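Local coordinates for hypothetical protein Atu3615 (Agrobacterium tumefaciens str. C58, PDB 1ZNP) that is of unknown function but belongs to the cupin superfamily (DUF985) and adopts a beta-rich fold that assembles as a dimer, at residues A74-Q79 / S110-G115. Numbering follows the deposited sequence.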
# COMPACT_ATOMS: atom_id res chain seq x y z
N ALA A 74 -6.89 -7.83 -1.05
CA ALA A 74 -6.06 -7.21 -0.04
C ALA A 74 -4.73 -7.96 -0.15
O ALA A 74 -4.66 -9.17 0.11
CB ALA A 74 -6.66 -7.38 1.31
N LEU A 75 -3.70 -7.25 -0.59
CA LEU A 75 -2.37 -7.81 -0.76
C LEU A 75 -1.49 -7.29 0.37
O LEU A 75 -1.37 -6.08 0.57
CB LEU A 75 -1.80 -7.40 -2.12
CG LEU A 75 -0.52 -8.11 -2.56
CD1 LEU A 75 -0.75 -9.58 -2.71
CD2 LEU A 75 -0.08 -7.54 -3.89
N HIS A 76 -0.89 -8.21 1.12
CA HIS A 76 -0.04 -7.87 2.25
C HIS A 76 1.41 -8.18 1.96
O HIS A 76 1.74 -9.28 1.52
CB HIS A 76 -0.51 -8.65 3.47
CG HIS A 76 -1.99 -8.59 3.70
ND1 HIS A 76 -2.63 -7.46 4.15
CD2 HIS A 76 -2.96 -9.52 3.52
CE1 HIS A 76 -3.93 -7.70 4.24
NE2 HIS A 76 -4.15 -8.94 3.86
N LEU A 77 2.29 -7.20 2.19
CA LEU A 77 3.71 -7.37 1.95
C LEU A 77 4.52 -7.12 3.21
O LEU A 77 4.24 -6.20 3.98
CB LEU A 77 4.21 -6.40 0.87
CG LEU A 77 3.49 -6.32 -0.47
CD1 LEU A 77 4.44 -5.70 -1.49
CD2 LEU A 77 3.04 -7.72 -0.92
N SER A 78 5.55 -7.94 3.41
CA SER A 78 6.42 -7.81 4.56
C SER A 78 7.82 -8.19 4.12
O SER A 78 8.15 -9.37 4.01
CB SER A 78 5.96 -8.73 5.69
OG SER A 78 6.81 -8.58 6.81
N GLN A 79 8.65 -7.18 3.87
CA GLN A 79 10.00 -7.40 3.40
C GLN A 79 10.91 -8.07 4.40
O GLN A 79 11.52 -9.09 4.10
CB GLN A 79 10.64 -6.08 2.95
CG GLN A 79 11.95 -6.25 2.21
CD GLN A 79 11.81 -7.10 0.95
OE1 GLN A 79 11.09 -6.74 0.02
NE2 GLN A 79 12.49 -8.25 0.92
N SER A 110 1.05 -12.30 1.11
CA SER A 110 -0.17 -13.07 1.32
C SER A 110 -1.32 -12.21 0.82
O SER A 110 -1.20 -11.00 0.75
CB SER A 110 -0.38 -13.41 2.80
OG SER A 110 -0.49 -12.25 3.59
N ALA A 111 -2.43 -12.85 0.46
CA ALA A 111 -3.55 -12.10 -0.05
C ALA A 111 -4.88 -12.81 0.19
O ALA A 111 -4.92 -13.98 0.56
CB ALA A 111 -3.36 -11.84 -1.54
N GLU A 112 -5.96 -12.07 -0.01
CA GLU A 112 -7.30 -12.62 0.16
C GLU A 112 -8.26 -11.79 -0.69
O GLU A 112 -8.05 -10.59 -0.88
CB GLU A 112 -7.72 -12.58 1.63
CG GLU A 112 -7.71 -11.20 2.23
CD GLU A 112 -6.54 -10.96 3.20
OE1 GLU A 112 -6.53 -9.87 3.83
OE2 GLU A 112 -5.66 -11.84 3.35
N SER A 113 -9.28 -12.45 -1.22
CA SER A 113 -10.28 -11.77 -2.03
C SER A 113 -11.23 -11.05 -1.08
O SER A 113 -11.50 -11.53 0.02
CB SER A 113 -11.06 -12.80 -2.87
OG SER A 113 -12.07 -12.18 -3.63
N LEU A 114 -11.74 -9.89 -1.50
CA LEU A 114 -12.65 -9.14 -0.65
C LEU A 114 -14.11 -9.37 -1.05
O LEU A 114 -15.01 -8.69 -0.57
CB LEU A 114 -12.32 -7.65 -0.71
CG LEU A 114 -10.87 -7.36 -0.31
CD1 LEU A 114 -10.60 -5.87 -0.37
CD2 LEU A 114 -10.62 -7.87 1.10
N GLY A 115 -14.32 -10.33 -1.94
CA GLY A 115 -15.66 -10.66 -2.38
C GLY A 115 -15.74 -12.14 -2.66
O GLY A 115 -15.10 -12.94 -1.97
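E112 OE1 accepts a nearly straight hydrogen bond from H76 NE2 at 2.6 Å, a His-carboxylate pair that bridges two neighbouring antiparallel strands of the cupin fold, 73-78 and 108-113. OE1 sits in the plane of the imidazole, at the ring edge, whereas NE2 reaches OE1 from above the carboxylate, 40° out of the carboxylate plane. With E112 CG between its own backbone N and carbonyl carbon (chi1 58°) and the chain bent at chi2, the carboxylate folds back over the same face of the sheet that carries A74, H76 and S110. The other ring nitrogen, H76 ND1, is hydrogen-bonded to T86 OG1, so both ring nitrogens are engaged and the rotation of the imidazole is fixed. R98 of the second subunit packs on H76, and G96 of that subunit on A74, placing this face at the dimer contact.

Beneath the side chains, A74 pairs with E112 and H76 with S110 through two backbone bonds each; H76 N to S110 O, at 2.8 Å, is the shortest of the four. The non-hydrogen-bonded pair L75-A111 lies between them and turns its side chains to the other face, toward W65. There L75 CD1 meets A111 CB at 3.6 Å. Past the strand end, L114 CD2 touches A74 CB at 4.0 Å, the methyl that also lies 3.5 Å from E112 OE1.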